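Local coordinates for xylulose kinase (Escherichia coli, PDB 2ITM), which catalyses the ATP-dependent phosphorylation of D-xylulose to D-xylulose 5-phosphate and, less efficiently, that of 1-deoxy-D-xylulose, at residues L133-Q136 against E141-R144; G126-K131 against D147-P152; T174-V179 against C192-D197; V117-L122 against D186-A191; S10-I15 against D53-A58. One frame throughout, in Å; residues are numbered along the deposited sequence.

Interaction 1 (L133-Q136 against E141-R144); sequences LWVQ and EIFR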
# COMPACT_ATOMS: atom_id res chain seq x y z
N LEU A 133 -0.86 -39.47 -7.40
CA LEU A 133 -2.11 -39.41 -8.13
C LEU A 133 -2.01 -38.58 -9.40
O LEU A 133 -2.50 -38.98 -10.43
CB LEU A 133 -3.23 -38.90 -7.24
CG LEU A 133 -4.31 -39.89 -6.82
CD1 LEU A 133 -3.81 -40.76 -5.70
CD2 LEU A 133 -5.57 -39.18 -6.41
N TRP A 134 -1.36 -37.43 -9.31
CA TRP A 134 -1.15 -36.59 -10.48
C TRP A 134 -0.38 -37.30 -11.58
O TRP A 134 -0.78 -37.29 -12.73
CB TRP A 134 -0.44 -35.28 -10.10
CG TRP A 134 -0.31 -34.30 -11.22
CD1 TRP A 134 -1.12 -33.25 -11.47
CD2 TRP A 134 0.68 -34.29 -12.25
NE1 TRP A 134 -0.70 -32.57 -12.58
CE2 TRP A 134 0.42 -33.19 -13.07
CE3 TRP A 134 1.78 -35.09 -12.55
CZ2 TRP A 134 1.20 -32.87 -14.17
CZ3 TRP A 134 2.56 -34.77 -13.63
CH2 TRP A 134 2.26 -33.68 -14.43
N VAL A 135 0.72 -37.94 -11.22
CA VAL A 135 1.47 -38.73 -12.17
C VAL A 135 0.62 -39.85 -12.78
O VAL A 135 0.60 -40.03 -13.99
CB VAL A 135 2.77 -39.30 -11.57
CG1 VAL A 135 3.38 -40.35 -12.49
CG2 VAL A 135 3.76 -38.18 -11.30
N GLN A 136 -0.09 -40.58 -11.95
CA GLN A 136 -1.02 -41.57 -12.46
C GLN A 136 -1.96 -41.00 -13.50
O GLN A 136 -2.23 -41.63 -14.51
CB GLN A 136 -1.81 -42.24 -11.34
CG GLN A 136 -2.64 -43.39 -11.86
CD GLN A 136 -3.50 -44.02 -10.80
OE1 GLN A 136 -3.85 -45.19 -10.91
NE2 GLN A 136 -3.86 -43.24 -9.78
N GLU A 141 2.07 -43.65 -18.29
CA GLU A 141 3.18 -44.42 -18.78
C GLU A 141 4.31 -44.50 -17.77
O GLU A 141 4.91 -45.55 -17.59
CB GLU A 141 3.70 -43.80 -20.07
CG GLU A 141 2.64 -43.03 -20.84
CD GLU A 141 2.40 -41.63 -20.29
OE1 GLU A 141 1.39 -41.01 -20.67
OE2 GLU A 141 3.22 -41.15 -19.49
N ILE A 142 4.58 -43.39 -17.10
CA ILE A 142 5.48 -43.36 -15.96
C ILE A 142 4.96 -44.17 -14.78
O ILE A 142 5.68 -44.97 -14.23
CB ILE A 142 5.72 -41.92 -15.50
CG1 ILE A 142 6.32 -41.07 -16.61
CG2 ILE A 142 6.52 -41.90 -14.25
CD1 ILE A 142 7.66 -41.47 -17.03
N PHE A 143 3.71 -43.93 -14.40
CA PHE A 143 3.13 -44.61 -13.25
C PHE A 143 3.26 -46.12 -13.35
O PHE A 143 3.60 -46.79 -12.39
CB PHE A 143 1.67 -44.23 -13.06
CG PHE A 143 1.10 -44.65 -11.75
CD1 PHE A 143 1.29 -43.89 -10.62
CD2 PHE A 143 0.38 -45.82 -11.63
CE1 PHE A 143 0.78 -44.29 -9.42
CE2 PHE A 143 -0.14 -46.21 -10.44
CZ PHE A 143 0.06 -45.45 -9.33
N ARG A 144 2.97 -46.64 -14.54
CA ARG A 144 3.06 -48.05 -14.85
C ARG A 144 4.41 -48.66 -14.46
O ARG A 144 4.49 -49.84 -14.18
CB ARG A 144 2.84 -48.24 -16.35
CG ARG A 144 1.98 -49.42 -16.74
CD ARG A 144 1.81 -49.60 -18.25
NE ARG A 144 0.83 -50.64 -18.57
CZ ARG A 144 0.30 -50.85 -19.77
NH1 ARG A 144 0.65 -50.08 -20.80
NH2 ARG A 144 -0.58 -51.82 -19.95
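Gln136 and Phe143 meet by stacking, the first of two kinds of contact between helix 128-138 and the short helix 140-143. The Gln136 chain, extended beyond CG, runs over one face of the phenyl ring. Gln136 CB sits 3.8 Å from the centroid of the Phe143 ring, only 19° off its normal, a CH-pi contact displaced toward the rim. Further along, the amide lies nearly flat against the same ring, the two planes 22° apart, and Gln136 CD is 4.0 Å from Phe143 CE2. With CG anti to the backbone N (chi1 -168°), the ring of Phe143 is carried against the Gln136 side chain.

The second kind is aliphatic. Val135 CG1 reaches Ile142 CG2 at 3.9 Å, and the same methyl lies 4.3 Å from Phe143 CB, so one branch of the valine serves both neighbours. Were Phe143 replaced by alanine, the methylenes and amide of Gln136 would probably lose the surface they lie on, and a gap would open beside them.

No hydrogen bond crosses between the two segments. The glutamine contributes through its methylenes and the flat of its amide, so dispersion and shape hold the contact rather than directed polar bonds.

Interaction 2 (G126-K131 against D147-P152); sequences GFTAPK and DKVLLP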
# COMPACT_ATOMS: atom_id res chain seq x y z
N GLY A 126 2.03 -30.05 -1.69
CA GLY A 126 3.42 -30.28 -1.40
C GLY A 126 3.71 -31.67 -0.87
O GLY A 126 4.84 -32.12 -0.93
N PHE A 127 2.69 -32.33 -0.36
CA PHE A 127 2.83 -33.67 0.19
C PHE A 127 2.92 -34.72 -0.90
O PHE A 127 2.49 -34.52 -2.01
CB PHE A 127 1.69 -33.99 1.14
CG PHE A 127 1.63 -33.09 2.34
CD1 PHE A 127 0.52 -33.10 3.17
CD2 PHE A 127 2.66 -32.24 2.65
CE1 PHE A 127 0.45 -32.28 4.26
CE2 PHE A 127 2.60 -31.43 3.73
CZ PHE A 127 1.49 -31.44 4.54
N THR A 128 3.50 -35.86 -0.56
CA THR A 128 3.95 -36.82 -1.55
C THR A 128 2.78 -37.52 -2.25
O THR A 128 2.77 -37.66 -3.46
CB THR A 128 4.88 -37.85 -0.89
OG1 THR A 128 5.75 -37.19 0.03
CG2 THR A 128 5.82 -38.44 -1.90
N ALA A 129 1.79 -37.93 -1.47
CA ALA A 129 0.70 -38.76 -1.96
C ALA A 129 -0.07 -38.20 -3.16
O ALA A 129 -0.22 -38.87 -4.13
CB ALA A 129 -0.22 -39.12 -0.85
N PRO A 130 -0.55 -36.97 -3.07
CA PRO A 130 -1.23 -36.36 -4.19
C PRO A 130 -0.36 -36.23 -5.44
O PRO A 130 -0.88 -36.28 -6.54
CB PRO A 130 -1.65 -34.99 -3.69
CG PRO A 130 -0.79 -34.73 -2.56
CD PRO A 130 -0.44 -36.02 -1.95
N LYS A 131 0.92 -36.06 -5.26
CA LYS A 131 1.87 -35.99 -6.35
C LYS A 131 1.79 -37.25 -7.20
O LYS A 131 1.87 -37.19 -8.41
CB LYS A 131 3.29 -35.81 -5.86
CG LYS A 131 3.61 -34.40 -5.41
CD LYS A 131 4.98 -34.31 -4.78
CE LYS A 131 5.10 -33.10 -3.91
NZ LYS A 131 6.36 -33.09 -3.13
N ASP A 147 8.43 -48.70 -9.22
CA ASP A 147 8.76 -49.78 -8.30
C ASP A 147 8.95 -49.24 -6.91
O ASP A 147 8.70 -49.92 -5.94
CB ASP A 147 10.00 -50.53 -8.79
CG ASP A 147 10.23 -51.83 -8.03
OD1 ASP A 147 11.19 -51.92 -7.25
OD2 ASP A 147 9.50 -52.81 -8.14
N LYS A 148 9.40 -48.01 -6.84
CA LYS A 148 9.79 -47.40 -5.58
C LYS A 148 9.56 -45.89 -5.61
O LYS A 148 9.84 -45.23 -6.60
CB LYS A 148 11.26 -47.69 -5.28
CG LYS A 148 11.51 -48.21 -3.91
CD LYS A 148 10.78 -49.50 -3.68
CE LYS A 148 11.71 -50.55 -3.17
NZ LYS A 148 10.98 -51.72 -2.70
N VAL A 149 9.06 -45.38 -4.49
CA VAL A 149 8.96 -43.96 -4.23
C VAL A 149 9.82 -43.58 -3.02
O VAL A 149 9.60 -44.05 -1.92
CB VAL A 149 7.50 -43.55 -4.00
CG1 VAL A 149 7.40 -42.10 -3.60
CG2 VAL A 149 6.67 -43.82 -5.22
N LEU A 150 10.81 -42.73 -3.25
CA LEU A 150 11.71 -42.31 -2.20
C LEU A 150 11.64 -40.81 -1.96
O LEU A 150 11.62 -40.03 -2.90
CB LEU A 150 13.14 -42.74 -2.49
CG LEU A 150 13.46 -44.22 -2.62
CD1 LEU A 150 14.92 -44.38 -2.90
CD2 LEU A 150 13.06 -44.97 -1.38
N LEU A 151 11.64 -40.43 -0.70
CA LEU A 151 11.92 -39.07 -0.35
C LEU A 151 13.36 -38.71 -0.70
O LEU A 151 14.17 -39.57 -0.96
CB LEU A 151 11.62 -38.84 1.13
CG LEU A 151 10.16 -39.00 1.55
CD1 LEU A 151 10.03 -39.26 3.02
CD2 LEU A 151 9.37 -37.77 1.16
N PRO A 152 13.66 -37.43 -0.74
CA PRO A 152 14.91 -36.98 -1.35
C PRO A 152 16.16 -37.46 -0.61
O PRO A 152 17.07 -37.97 -1.23
CB PRO A 152 14.76 -35.45 -1.32
CG PRO A 152 13.30 -35.24 -1.39
CD PRO A 152 12.69 -36.31 -0.59
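The backbones of segment 126-131, which turns into helix 128-138, and of segment 147-152, which carries strand 148-150, stay well apart, the nearest CA atoms being those of Thr128 and Leu151 at 8.4 Å, and the interval is bridged by side chains. Thr128, in the first turn of its helix, does so with both branches. Its CG2, anti to the backbone N, comes within 4.3 Å of Val149 CG1. The hydroxyl oxygen Thr128 OG1 lies 3.8 Å from Leu151 CD2, a van der Waals contact in which the two side chains slant across one another. That hydroxyl is not left without a polar partner in this apolar setting, because it is hydrogen-bonded to the backbone O of His78, a substrate-binding residue. A single threonine thus presents a methyl to the strand while its oxygen is tied to the backbone of substrate-binding His78.

Within 126-131, the extended side chain of Lys131 runs back toward the start of the helix, and Lys131 NZ donates to Gly126 O at 2.8 Å, from well above the carbonyl plane. The same ammonium also bonds to the backbone O atoms of His78 and Ile94, so several carbonyls gather round one buried charge.

The contact is wholly buried. Strand 148-150 pairs antiparallel with strand 81-83, where Asp147 and Lys148 form a classic beta bulge opposite Leu83. Leu151 is the N-cap residue of helix 152-161, and Ala129 and Pro130 of helix 128-138 pack against helix 102-111.

Interaction 3 (T174-V179 against C192-D197); sequences TMWLDV and CDLSRD. With SO4 (sulfate ion), chain D.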
# COMPACT_ATOMS: atom_id res chain seq x y z
N THR A 174 4.64 -38.03 3.81
CA THR A 174 4.18 -38.58 2.54
C THR A 174 2.67 -38.52 2.41
O THR A 174 2.15 -38.40 1.31
CB THR A 174 4.66 -40.04 2.34
OG1 THR A 174 4.11 -40.89 3.34
CG2 THR A 174 6.14 -40.16 2.50
N MET A 175 1.99 -38.61 3.55
CA MET A 175 0.58 -38.93 3.65
C MET A 175 0.22 -40.37 3.37
O MET A 175 -0.93 -40.68 3.14
CB MET A 175 -0.29 -37.99 2.82
CG MET A 175 -0.04 -36.52 3.01
SD MET A 175 -0.12 -35.95 4.70
CE MET A 175 -1.83 -36.22 5.01
N TRP A 176 1.20 -41.25 3.39
CA TRP A 176 0.92 -42.67 3.32
C TRP A 176 1.11 -43.32 4.68
O TRP A 176 0.75 -44.46 4.88
CB TRP A 176 1.81 -43.39 2.28
CG TRP A 176 1.62 -42.96 0.85
CD1 TRP A 176 0.45 -42.86 0.18
CD2 TRP A 176 2.64 -42.58 -0.07
NE1 TRP A 176 0.67 -42.45 -1.11
CE2 TRP A 176 2.02 -42.28 -1.28
CE3 TRP A 176 4.03 -42.47 0.02
CZ2 TRP A 176 2.74 -41.87 -2.41
CZ3 TRP A 176 4.73 -42.06 -1.09
CH2 TRP A 176 4.08 -41.77 -2.29
N LEU A 177 1.69 -42.57 5.60
CA LEU A 177 1.95 -43.07 6.94
C LEU A 177 0.80 -42.91 7.92
O LEU A 177 0.19 -41.86 8.03
CB LEU A 177 3.23 -42.47 7.53
CG LEU A 177 3.73 -43.21 8.78
CD1 LEU A 177 4.52 -44.44 8.42
CD2 LEU A 177 4.52 -42.29 9.67
N ASP A 178 0.52 -43.97 8.65
CA ASP A 178 -0.30 -43.87 9.84
C ASP A 178 0.50 -43.35 11.01
O ASP A 178 1.27 -44.08 11.62
CB ASP A 178 -0.91 -45.23 10.18
CG ASP A 178 -1.94 -45.14 11.26
OD1 ASP A 178 -1.66 -44.57 12.33
OD2 ASP A 178 -3.08 -45.62 11.14
N VAL A 179 0.31 -42.08 11.34
CA VAL A 179 1.23 -41.37 12.20
C VAL A 179 1.15 -41.85 13.65
O VAL A 179 2.15 -41.89 14.34
CB VAL A 179 1.03 -39.86 12.12
CG1 VAL A 179 1.86 -39.16 13.15
CG2 VAL A 179 1.37 -39.36 10.74
N CYS A 192 -4.06 -44.63 -3.61
CA CYS A 192 -3.17 -44.09 -4.62
C CYS A 192 -2.72 -45.19 -5.57
O CYS A 192 -1.88 -44.96 -6.42
CB CYS A 192 -1.96 -43.43 -3.95
SG CYS A 192 -2.33 -42.12 -2.78
N ASP A 193 -3.28 -46.37 -5.41
CA ASP A 193 -2.87 -47.53 -6.19
C ASP A 193 -1.39 -47.85 -5.99
O ASP A 193 -0.64 -48.01 -6.94
CB ASP A 193 -3.14 -47.31 -7.66
CG ASP A 193 -3.77 -48.50 -8.32
OD1 ASP A 193 -3.21 -49.60 -8.21
OD2 ASP A 193 -4.84 -48.43 -8.95
N LEU A 194 -1.00 -47.91 -4.73
CA LEU A 194 0.35 -48.28 -4.40
C LEU A 194 0.27 -49.37 -3.36
O LEU A 194 -0.79 -49.65 -2.85
CB LEU A 194 1.11 -47.08 -3.87
CG LEU A 194 1.29 -45.97 -4.90
CD1 LEU A 194 1.89 -44.73 -4.30
CD2 LEU A 194 2.09 -46.44 -6.07
N SER A 195 1.40 -50.00 -3.09
CA SER A 195 1.47 -50.95 -2.03
C SER A 195 2.75 -50.75 -1.23
O SER A 195 3.63 -50.02 -1.64
CB SER A 195 1.42 -52.37 -2.57
OG SER A 195 2.62 -52.69 -3.22
N ARG A 196 2.81 -51.43 -0.09
CA ARG A 196 3.96 -51.37 0.80
C ARG A 196 5.25 -51.75 0.10
O ARG A 196 6.32 -51.30 0.46
CB ARG A 196 3.73 -52.28 2.01
CG ARG A 196 2.38 -52.11 2.66
CD ARG A 196 2.12 -53.02 3.84
NE ARG A 196 3.06 -52.78 4.91
CZ ARG A 196 2.78 -52.12 6.02
NH1 ARG A 196 1.57 -51.63 6.21
NH2 ARG A 196 3.70 -51.95 6.93
N ASP A 197 5.12 -52.60 -0.92
CA ASP A 197 6.24 -53.04 -1.72
C ASP A 197 6.88 -51.89 -2.48
O ASP A 197 8.03 -51.97 -2.89
CB ASP A 197 5.77 -54.10 -2.73
CG ASP A 197 4.92 -55.18 -2.09
OD1 ASP A 197 5.49 -56.15 -1.55
OD2 ASP A 197 3.68 -55.15 -2.08
S SO4 D . 6.45 -54.48 6.45
O1 SO4 D . 7.19 -54.31 7.69
O2 SO4 D . 5.99 -53.19 5.97
O3 SO4 D . 7.32 -55.11 5.46
O4 SO4 D . 5.31 -55.35 6.72
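Trp176 directs the pyrrole edge of its indole at Cys192, while its benzene part meets Leu194. Trp176 NE1 donates to Cys192 SG at 3.4 Å with an N-H...S angle of 158°, and the sulfur lies almost exactly in the ring plane, the position a donor N-H needs. This is a sulfur-aromatic contact at the ring edge. Leu194 CD1 approaches the other ring obliquely, 3.5 Å from Trp176 CZ2. A phenylalanine in place of Trp176 would probably leave the thiol of Cys192 without its N-H donor and thin the packing on Leu194.

The backbone at the tryptophan is fixed as well: Trp176 N donates to Thr174 OG1 at 2.9 Å, an ST turn just after a helix. Farther along 192-197, Arg196 grips one oxygen of a sulfate, probably from the crystallisation liquor. Arg196 NE reaches SO4 O2 at 3.1 Å and Arg196 NH2 the same atom at 2.8 Å, the anion lying at the guanidinium edge. NH2 also forms a salt bridge with Asp183.

Helix 186-190 is closed by a Schellman motif, with Leu194 N bonded to Leu189 O and Asp193 at C-prime; the indole packs on the residues flanking Asp193, within the N-terminal FGGY domain.

Interaction 4 (V117-L122 against D186-A191); sequences VITGNL and DVMLQA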
# COMPACT_ATOMS: atom_id res chain seq x y z
N VAL A 117 -7.72 -38.27 9.71
CA VAL A 117 -7.61 -39.03 10.95
C VAL A 117 -6.37 -39.91 10.96
O VAL A 117 -5.72 -40.05 11.95
CB VAL A 117 -8.83 -39.93 11.20
CG1 VAL A 117 -8.45 -41.08 12.00
CG2 VAL A 117 -9.89 -39.22 11.90
N ILE A 118 -6.08 -40.51 9.82
CA ILE A 118 -4.94 -41.39 9.67
C ILE A 118 -3.65 -40.61 9.56
O ILE A 118 -2.71 -40.97 10.18
CB ILE A 118 -5.11 -42.32 8.44
CG1 ILE A 118 -6.38 -43.15 8.51
CG2 ILE A 118 -3.97 -43.26 8.28
CD1 ILE A 118 -6.69 -43.80 7.24
N THR A 119 -3.62 -39.54 8.79
CA THR A 119 -2.39 -38.78 8.63
C THR A 119 -2.15 -37.75 9.71
O THR A 119 -1.01 -37.37 9.94
CB THR A 119 -2.30 -38.11 7.27
OG1 THR A 119 -3.30 -37.10 7.17
CG2 THR A 119 -2.64 -39.08 6.17
N GLY A 120 -3.21 -37.28 10.35
CA GLY A 120 -3.12 -36.20 11.30
C GLY A 120 -2.93 -34.87 10.62
O GLY A 120 -2.58 -33.89 11.25
N ASN A 121 -3.16 -34.84 9.32
CA ASN A 121 -2.92 -33.65 8.54
C ASN A 121 -4.02 -33.35 7.55
O ASN A 121 -4.73 -34.24 7.10
CB ASN A 121 -1.59 -33.75 7.81
CG ASN A 121 -0.43 -33.69 8.74
OD1 ASN A 121 0.18 -34.70 9.04
ND2 ASN A 121 -0.13 -32.52 9.22
N LEU A 122 -4.15 -32.08 7.21
CA LEU A 122 -4.83 -31.69 6.00
C LEU A 122 -3.93 -31.82 4.79
O LEU A 122 -2.77 -31.47 4.83
CB LEU A 122 -5.36 -30.27 6.11
CG LEU A 122 -6.63 -30.00 5.31
CD1 LEU A 122 -7.79 -29.66 6.22
CD2 LEU A 122 -6.43 -28.93 4.26
N ASP A 186 -2.37 -48.91 4.82
CA ASP A 186 -2.80 -49.65 3.65
C ASP A 186 -3.90 -48.90 2.92
O ASP A 186 -3.95 -48.87 1.70
CB ASP A 186 -3.28 -51.05 4.06
CG ASP A 186 -2.13 -52.01 4.35
OD1 ASP A 186 -0.98 -51.69 4.01
OD2 ASP A 186 -2.29 -53.10 4.92
N VAL A 187 -4.77 -48.27 3.69
CA VAL A 187 -5.85 -47.45 3.16
C VAL A 187 -5.33 -46.32 2.29
O VAL A 187 -5.79 -46.11 1.20
CB VAL A 187 -6.69 -46.84 4.30
CG1 VAL A 187 -7.76 -45.97 3.76
CG2 VAL A 187 -7.27 -47.94 5.15
N MET A 188 -4.35 -45.59 2.80
CA MET A 188 -3.84 -44.44 2.10
C MET A 188 -3.11 -44.85 0.82
O MET A 188 -3.18 -44.16 -0.18
CB MET A 188 -2.96 -43.60 3.02
CG MET A 188 -3.71 -42.85 4.10
SD MET A 188 -5.05 -41.81 3.50
CE MET A 188 -4.13 -40.67 2.51
N LEU A 189 -2.42 -46.01 0.86
CA LEU A 189 -1.62 -46.50 -0.25
C LEU A 189 -2.48 -47.05 -1.35
O LEU A 189 -2.31 -46.71 -2.50
CB LEU A 189 -0.66 -47.59 0.22
CG LEU A 189 0.57 -47.16 1.03
CD1 LEU A 189 1.03 -48.22 1.99
CD2 LEU A 189 1.69 -46.73 0.12
N GLN A 190 -3.42 -47.90 -0.99
CA GLN A 190 -4.41 -48.39 -1.93
C GLN A 190 -5.06 -47.27 -2.71
O GLN A 190 -5.18 -47.33 -3.92
CB GLN A 190 -5.46 -49.22 -1.20
CG GLN A 190 -5.38 -50.70 -1.48
CD GLN A 190 -5.27 -51.54 -0.23
OE1 GLN A 190 -5.87 -51.23 0.80
NE2 GLN A 190 -4.52 -52.63 -0.31
N ALA A 191 -5.45 -46.22 -2.01
CA ALA A 191 -6.18 -45.10 -2.58
C ALA A 191 -5.36 -44.41 -3.65
O ALA A 191 -5.89 -43.69 -4.47
CB ALA A 191 -6.58 -44.12 -1.52
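Ile118 opens the contact from helix 115-119, reaching helix 186-190 with both of its branches. The longer one is stretched out, with CD1 anti to CA about the CB-CG1 bond (chi2 167°), which carries Ile118 CD1 to within 4.2 Å of Val187 CB, on an exposed residue. The shorter branch, Ile118 CG2, turns to the more buried side and lies 4.2 Å from Met188 CG. The isoleucine therefore straddles two successive residues of the facing helix, and both approaches are purely apolar.

Next comes Thr119, whose methyl CG2 is 4.3 Å from Met188 CE. The methionine bends at each of its torsions, so that CG meets the isoleucine and the terminal methyl curls round to the threonine. The hydroxyl of Thr119 is occupied elsewhere: it is hydrogen-bonded to the backbone O of Ser115, one turn back in the same helix. It also accepts from Asn121 N in an ST turn, though the position of this oxygen is less certain than that of its neighbours. Gly120 then ends the helix with a positive phi (75°), and from here the chain leaves the facing helix behind.

Nothing polar crosses between the segments, and the nearest CA atoms, those of Ile118 and Met188, remain 8.2 Å apart. Helix 102-111 adjoins the same site, with Leu108 touching both Met188 and Ala191. Just beyond that helix, Val112 touches Val187 and Ala191, and past the turn Leu122 meets Glu109 of helix 102-111.

Interaction 5 (S10-I15 against D53-A58); sequences SGVKVI and DRAMKA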
# COMPACT_ATOMS: atom_id res chain seq x y z
N SER A 10 18.17 -25.61 -1.78
CA SER A 10 19.01 -24.68 -2.50
C SER A 10 20.48 -25.03 -2.38
O SER A 10 21.31 -24.37 -2.96
CB SER A 10 18.79 -23.27 -2.00
OG SER A 10 19.20 -23.15 -0.68
N GLY A 11 20.75 -26.08 -1.62
CA GLY A 11 22.07 -26.68 -1.55
C GLY A 11 22.19 -27.86 -0.61
O GLY A 11 21.27 -28.17 0.13
N VAL A 12 23.34 -28.52 -0.64
CA VAL A 12 23.72 -29.45 0.41
C VAL A 12 24.77 -28.94 1.38
O VAL A 12 25.71 -28.25 1.00
CB VAL A 12 24.15 -30.81 -0.13
CG1 VAL A 12 23.08 -31.42 -0.96
CG2 VAL A 12 25.43 -30.71 -0.92
N LYS A 13 24.58 -29.28 2.64
CA LYS A 13 25.54 -28.97 3.66
C LYS A 13 26.00 -30.25 4.34
O LYS A 13 25.19 -31.07 4.72
CB LYS A 13 24.95 -28.00 4.67
CG LYS A 13 25.88 -27.63 5.79
CD LYS A 13 25.16 -26.84 6.85
CE LYS A 13 25.89 -25.56 7.18
NZ LYS A 13 25.29 -24.87 8.34
N VAL A 14 27.32 -30.42 4.47
CA VAL A 14 27.90 -31.48 5.27
C VAL A 14 28.75 -30.93 6.40
O VAL A 14 29.46 -29.95 6.24
CB VAL A 14 28.73 -32.46 4.42
CG1 VAL A 14 27.95 -32.91 3.20
CG2 VAL A 14 30.05 -31.86 4.01
N ILE A 15 28.66 -31.57 7.56
CA ILE A 15 29.45 -31.20 8.72
C ILE A 15 30.21 -32.35 9.34
O ILE A 15 29.82 -33.52 9.22
CB ILE A 15 28.58 -30.51 9.77
CG1 ILE A 15 27.67 -31.50 10.48
CG2 ILE A 15 27.82 -29.33 9.18
CD1 ILE A 15 27.06 -30.96 11.73
N ASP A 53 28.50 -35.60 -3.22
CA ASP A 53 29.84 -36.10 -3.48
C ASP A 53 30.91 -35.01 -3.42
O ASP A 53 31.84 -35.09 -2.65
CB ASP A 53 29.88 -36.79 -4.84
CG ASP A 53 31.14 -37.61 -5.06
OD1 ASP A 53 31.70 -37.52 -6.16
OD2 ASP A 53 31.63 -38.37 -4.21
N ARG A 54 30.73 -33.99 -4.23
CA ARG A 54 31.52 -32.77 -4.18
C ARG A 54 31.78 -32.28 -2.76
O ARG A 54 32.91 -32.06 -2.37
CB ARG A 54 30.80 -31.69 -4.97
CG ARG A 54 31.65 -30.53 -5.37
CD ARG A 54 31.10 -29.75 -6.55
NE ARG A 54 31.49 -28.34 -6.55
CZ ARG A 54 31.19 -27.48 -7.51
NH1 ARG A 54 30.49 -27.88 -8.55
NH2 ARG A 54 31.59 -26.22 -7.43
N ALA A 55 30.70 -32.09 -2.02
CA ALA A 55 30.78 -31.54 -0.68
C ALA A 55 31.61 -32.40 0.26
O ALA A 55 32.38 -31.89 1.05
CB ALA A 55 29.40 -31.34 -0.13
N MET A 56 31.42 -33.70 0.19
CA MET A 56 32.09 -34.62 1.08
C MET A 56 33.56 -34.71 0.71
O MET A 56 34.41 -34.92 1.55
CB MET A 56 31.45 -36.00 1.00
CG MET A 56 30.08 -36.10 1.65
SD MET A 56 30.11 -35.86 3.41
CE MET A 56 30.90 -37.38 3.84
N LYS A 57 33.84 -34.58 -0.57
CA LYS A 57 35.21 -34.54 -1.05
C LYS A 57 35.91 -33.27 -0.59
O LYS A 57 37.04 -33.31 -0.15
CB LYS A 57 35.26 -34.71 -2.56
CG LYS A 57 35.26 -36.15 -2.99
CD LYS A 57 34.88 -36.35 -4.45
CE LYS A 57 34.86 -37.82 -4.78
NZ LYS A 57 34.51 -38.09 -6.17
N ALA A 58 35.22 -32.15 -0.69
CA ALA A 58 35.76 -30.90 -0.20
C ALA A 58 35.98 -30.93 1.31
O ALA A 58 37.00 -30.45 1.80
CB ALA A 58 34.88 -29.76 -0.58
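Val14 sets its CG1 anti to the carbonyl carbon (chi1 -49°), and Met56 bends at chi2 and chi3, so that the valine methyl is brought against the thioether sulfur between strand 11-17 and helix 45-62. Val14 CG1 lies 3.7 Å from Met56 SD, and Met56 CG closes on the same methyl. Ala55 CB is 4.0 Å from Val14 CG1 and 4.1 Å from Val12 CG2, so one small side chain is touched by two valines on the same face of the strand. The other valine branch, Val14 CG2, rests 3.8 Å from the backbone Ala55 O.

The axes of strand 11-15 and helix 53-58 cross at -30° and approach to 8.3 Å, with alanine at the nearest backbone point. Around them Val12 touches Leu7 and Val14 touches Ile5, both of strand 2-7, whose Asp6 is thought to be important for activity.

Away from the contact, Lys57 NZ forms a salt bridge with Asp53 OD1 at 2.9 Å. The interface is made of aliphatic carbons, a thioether sulfur and one backbone carbonyl oxygen, so its cohesion comes from burying apolar surface, without hydrogen bonds between strand and helix.

In the fold
Interactions 1 to 4 lie on the same side of the chain's centre, whereas interaction 5 lies apart, joining a strand of the six-stranded mixed sheet to helix 45-62, its centre about 31 Å from that of interaction 3. Interactions 2, 3 and 5 are buried; 1 and 4 are partly exposed helix-helix contacts. Helix 128-138 serves both 1 and 2, and interaction 3 joins the group: Ala129 N probably hydrogen-bonds Thr174 O, and Leu133 packs on Cys192. Chemistry follows place: aliphatic strand-helix packing in 5, glutamine-ring stacking in 1, apolar contacts in 4, a threonine beside substrate-binding His78 in 2, and in 3 the only hydrogen bond between paired segments.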